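Local coordinates for prophage pi2 protein 01, integrase (Lactococcus lactis, PDB 3LYS), which probably binds DNA as the N-terminal core-binding domain of a phage-type integrase, a protein of DNA integration and recombination, at residues P44-I48 and S49-A53; T77-R80 and A81-C85. The protein carries 1 engineered substitution. All blocks are in the same frame, centred on the assembly; numbering follows the deposited sequence.

In the fold
From the N terminus, the chain runs through an N-terminal loop into helix 8-19, then helix 26-42. Interaction 1 follows, in the loop before helix 53-64. It closes a tight turn at 47-50 and joins that loop to the N-terminal loop and the start of helix 8-19. Helix 53-64 comes next, then helix 69-88, which carries interaction 2 at residues 77-85. This contact closes no loop; its side chains reach helices 8-19 and 26-42 and the segment after the helix. The two interactions are local and in series, neither nested nor crossed. Their centres lie about 14 Å apart, yet both touch Phe96, through Ile51 and Ile83.

Interaction 1: residues P44-I48 and S49-A53; sequences PNVLI and SEITA
Leu47 and Glu50 meet in a local turn contact, in the loop that leads from helix 26-42 to helix 53-64. The carbonyl of Leu47 closes the turn by accepting two backbone amides. Glu50 N donates to Leu47 O at 2.7 Å, with the donor well above the carbonyl plane rather than on a lone pair. Ile51 N reaches Leu47 O at 3.3 Å, almost in line with the carbonyl, but with a bent N-H...O angle of 140°. Ile48 and Ser49 hold the corner positions, and their backbone angles make 47-50 a type I beta turn. This turn belongs to the core-binding domain of the phage integrase family, in its SAM-like helical part. The side-chain contact is apolar and faces Ile8 of helix 8-19. Ile51 CG1 lies beside its own backbone N (chi1 -49°), which carries the branch back toward Val46. There Ile51 CG1 meets Val46 CG1 at 3.8 Å, the two side chains roughly perpendicular. Ile51 CD1 packs on Ile48 CD1, also at 3.8 Å. Ile8 touches all three of these residues, and Val46 and Ile48 form backbone hydrogen bonds with Ile8 and Gln6, respectively. Thr52 then provides the N-cap of helix 53-64, its OG1 hydrogen-bonded to Ser55 N.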
loop_
_atom_site.group_PDB
_atom_site.type_symbol
_atom_site.label_atom_id
_atom_site.label_comp_id
_atom_site.label_asym_id
_atom_site.label_seq_id
_atom_site.Cartn_x
_atom_site.Cartn_y
_atom_site.Cartn_z
ATOM N N PRO A 44 -4.386 -3.703 -9.943
ATOM C CA PRO A 44 -4.980 -2.838 -10.960
ATOM C C PRO A 44 -6.244 -2.109 -10.510
ATOM O O PRO A 44 -6.199 -1.237 -9.636
ATOM C CB PRO A 44 -5.247 -3.800 -12.110
ATOM C CG PRO A 44 -5.590 -5.050 -11.388
ATOM C CD PRO A 44 -4.498 -5.112 -10.343
ATOM N N ASN A 45 -7.378 -2.463 -11.096
ATOM C CA ASN A 45 -8.616 -1.785 -10.753
ATOM C C ASN A 45 -9.166 -2.142 -9.378
ATOM O O ASN A 45 -10.372 -2.057 -9.133
ATOM C CB ASN A 45 -9.656 -2.061 -11.828
ATOM C CG ASN A 45 -9.211 -1.577 -13.184
ATOM O OD1 ASN A 45 -9.016 -0.386 -13.388
ATOM N ND2 ASN A 45 -9.035 -2.503 -14.119
ATOM N N VAL A 46 -8.275 -2.512 -8.470
ATOM C CA VAL A 46 -8.675 -2.883 -7.120
ATOM C C VAL A 46 -9.237 -1.695 -6.326
ATOM O O VAL A 46 -8.556 -0.687 -6.131
ATOM C CB VAL A 46 -7.478 -3.481 -6.357
ATOM C CG1 VAL A 46 -7.965 -4.215 -5.130
ATOM C CG2 VAL A 46 -6.687 -4.399 -7.276
ATOM N N LEU A 47 -10.488 -1.810 -5.886
ATOM C CA LEU A 47 -11.116 -0.750 -5.100
ATOM C C LEU A 47 -10.808 -0.920 -3.629
ATOM O O LEU A 47 -10.923 -2.008 -3.070
ATOM C CB LEU A 47 -12.628 -0.739 -5.277
ATOM C CG LEU A 47 -13.153 0.284 -6.259
ATOM C CD1 LEU A 47 -12.598 -0.008 -7.637
ATOM C CD2 LEU A 47 -14.666 0.247 -6.258
ATOM N N ILE A 48 -10.425 0.179 -3.007
ATOM C CA ILE A 48 -10.074 0.186 -1.602
ATOM C C ILE A 48 -11.137 -0.524 -0.734
ATOM O O ILE A 48 -10.812 -1.196 0.256
ATOM C CB ILE A 48 -9.878 1.636 -1.154
ATOM C CG1 ILE A 48 -9.318 1.687 0.260
ATOM C CG2 ILE A 48 -11.185 2.385 -1.275
ATOM C CD1 ILE A 48 -7.857 1.345 0.337
ATOM N N SER A 49 -12.406 -0.403 -1.123
ATOM C CA SER A 49 -13.511 -1.011 -0.377
ATOM C C SER A 49 -13.703 -2.497 -0.651
ATOM O O SER A 49 -14.567 -3.131 -0.048
ATOM C CB SER A 49 -14.814 -0.283 -0.692
ATOM O OG SER A 49 -15.145 -0.451 -2.048
ATOM N N GLU A 50 -12.914 -3.051 -1.567
ATOM C CA GLU A 50 -13.022 -4.472 -1.903
ATOM C C GLU A 50 -11.859 -5.245 -1.293
ATOM O O GLU A 50 -11.938 -6.453 -1.098
ATOM C CB GLU A 50 -12.991 -4.675 -3.415
ATOM C CG GLU A 50 -14.139 -4.077 -4.216
ATOM C CD GLU A 50 -13.796 -3.999 -5.716
ATOM O OE1 GLU A 50 -13.284 -5.002 -6.271
ATOM O OE2 GLU A 50 -14.033 -2.943 -6.343
ATOM N N ILE A 51 -10.777 -4.538 -0.999
ATOM C CA ILE A 51 -9.605 -5.158 -0.414
ATOM C C ILE A 51 -9.944 -5.811 0.925
ATOM O O ILE A 51 -10.640 -5.219 1.752
ATOM C CB ILE A 51 -8.508 -4.118 -0.188
ATOM C CG1 ILE A 51 -8.308 -3.305 -1.463
ATOM C CG2 ILE A 51 -7.214 -4.803 0.207
ATOM C CD1 ILE A 51 -7.421 -2.117 -1.274
ATOM N N THR A 52 -9.455 -7.036 1.125
ATOM C CA THR A 52 -9.678 -7.783 2.370
ATOM C C THR A 52 -8.334 -8.248 2.920
ATOM O O THR A 52 -7.344 -8.244 2.198
ATOM C CB THR A 52 -10.570 -9.016 2.143
ATOM O OG1 THR A 52 -9.846 -10.003 1.409
ATOM C CG2 THR A 52 -11.810 -8.637 1.362
ATOM N N ALA A 53 -8.293 -8.651 4.184
ATOM C CA ALA A 53 -7.042 -9.110 4.788
ATOM C C ALA A 53 -6.384 -10.202 3.952
ATOM O O ALA A 53 -5.149 -10.322 3.903
ATOM C CB ALA A 53 -7.300 -9.626 6.187
#

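Interaction 2: residues T77-R80 and A81-C85; sequences TRVR and ASIQC. Engineered in segment 81-85: Cys85 (natural residue Pro).
Val79 and Ile83 lie one helical turn apart, and their side chains run alongside each other in the same direction. Val79 CG1 touches Ile83 CD1 at 3.8 Å. Val79 CG1 stands anti to the backbone N (chi1 180°), on the side of its own carbonyl carbon, which faces the next turn. Arg80 and Gln84 make the second pair. Gln84 NE2 sits about 4.0 Å above one face of the Arg80 guanidinium, over the outer part of the group. The two flat groups are tilted 53° apart. Backbone hydrogen bonds fix the spacing of both pairs: Ile83 N to Val79 O is 3.1 Å, and Gln84 N to Arg80 O is 3.1 Å. Further out, Arg80 NH2 forms a salt bridge with Asp95 and a hydrogen bond with Thr97, so its charge is held by the segment after the helix. Arg78 NE is hydrogen-bonded to Thr35 OG1 of helix 26-42. Val79 packs on Thr35 and Leu39 of that helix, Ser82 on Phe12 and Trp15 of helix 8-19, and Ile83 on Leu92 and Phe96. This is i to i+4 packing along an alpha helix, here the last long helix of an all-helical integrase core-binding domain.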
loop_
_atom_site.group_PDB
_atom_site.type_symbol
_atom_site.label_atom_id
_atom_site.label_comp_id
_atom_site.label_asym_id
_atom_site.label_seq_id
_atom_site.Cartn_x
_atom_site.Cartn_y
_atom_site.Cartn_z
ATOM N N THR A 77 4.717 -1.716 4.400
ATOM C CA THR A 77 4.762 -0.596 5.315
ATOM C C THR A 77 4.182 0.700 4.716
ATOM O O THR A 77 3.265 1.289 5.288
ATOM C CB THR A 77 6.206 -0.379 5.813
ATOM O OG1 THR A 77 6.341 0.946 6.336
ATOM C CG2 THR A 77 7.180 -0.598 4.698
ATOM N N ARG A 78 4.685 1.126 3.557
ATOM C CA ARG A 78 4.191 2.344 2.918
ATOM C C ARG A 78 2.689 2.290 2.613
ATOM O O ARG A 78 1.966 3.251 2.856
ATOM C CB ARG A 78 4.988 2.647 1.638
ATOM C CG ARG A 78 6.370 3.274 1.907
ATOM C CD ARG A 78 7.049 3.813 0.649
ATOM N NE ARG A 78 7.802 2.801 -0.086
ATOM C CZ ARG A 78 8.871 2.163 0.387
ATOM N NH1 ARG A 78 9.498 1.253 -0.355
ATOM N NH2 ARG A 78 9.313 2.429 1.608
ATOM N N VAL A 79 2.209 1.174 2.090
ATOM C CA VAL A 79 0.792 1.071 1.801
ATOM C C VAL A 79 0.012 1.164 3.097
ATOM O O VAL A 79 -1.034 1.802 3.180
ATOM C CB VAL A 79 0.446 -0.267 1.161
ATOM C CG1 VAL A 79 -1.045 -0.325 0.888
ATOM C CG2 VAL A 79 1.248 -0.467 -0.115
ATOM N N ARG A 80 0.524 0.493 4.112
ATOM C CA ARG A 80 -0.126 0.489 5.413
ATOM C C ARG A 80 -0.350 1.916 5.903
ATOM O O ARG A 80 -1.452 2.285 6.307
ATOM C CB ARG A 80 0.745 -0.290 6.406
ATOM C CG ARG A 80 0.184 -0.400 7.808
ATOM C CD ARG A 80 0.829 -1.548 8.560
ATOM N NE ARG A 80 0.440 -1.530 9.956
ATOM C CZ ARG A 80 -0.818 -1.520 10.377
ATOM N NH1 ARG A 80 -1.089 -1.506 11.681
ATOM N NH2 ARG A 80 -1.807 -1.528 9.497
ATOM N N ALA A 81 0.706 2.719 5.854
ATOM C CA ALA A 81 0.614 4.097 6.301
ATOM C C ALA A 81 -0.520 4.851 5.609
ATOM O O ALA A 81 -1.249 5.615 6.241
ATOM C CB ALA A 81 1.929 4.805 6.057
ATOM N N SER A 82 -0.672 4.647 4.311
ATOM C CA SER A 82 -1.723 5.345 3.591
ATOM C C SER A 82 -3.105 4.901 4.026
ATOM O O SER A 82 -4.066 5.662 3.942
ATOM C CB SER A 82 -1.584 5.118 2.096
ATOM O OG SER A 82 -1.547 3.737 1.820
ATOM N N ILE A 83 -3.220 3.657 4.473
ATOM C CA ILE A 83 -4.521 3.176 4.904
ATOM C C ILE A 83 -4.898 3.772 6.269
ATOM O O ILE A 83 -6.077 4.026 6.547
ATOM C CB ILE A 83 -4.548 1.640 4.921
ATOM C CG1 ILE A 83 -4.965 1.140 3.548
ATOM C CG2 ILE A 83 -5.535 1.138 5.933
ATOM C CD1 ILE A 83 -3.998 1.476 2.474
ATOM N N GLN A 84 -3.883 4.026 7.093
ATOM C CA GLN A 84 -4.086 4.607 8.415
ATOM C C GLN A 84 -4.959 5.857 8.389
ATOM O O GLN A 84 -6.010 5.895 9.022
ATOM C CB GLN A 84 -2.748 4.967 9.048
ATOM C CG GLN A 84 -1.815 3.802 9.201
ATOM C CD GLN A 84 -2.451 2.651 9.955
ATOM O OE1 GLN A 84 -3.285 1.918 9.407
ATOM N NE2 GLN A 84 -2.067 2.483 11.222
ATOM N N CYS A 85 -4.516 6.881 7.669
ATOM C CA CYS A 85 -5.279 8.113 7.596
ATOM C C CYS A 85 -6.677 7.765 7.110
ATOM O O CYS A 85 -7.663 8.367 7.525
ATOM C CB CYS A 85 -4.608 9.134 6.650
ATOM S SG CYS A 85 -4.918 10.911 7.073
#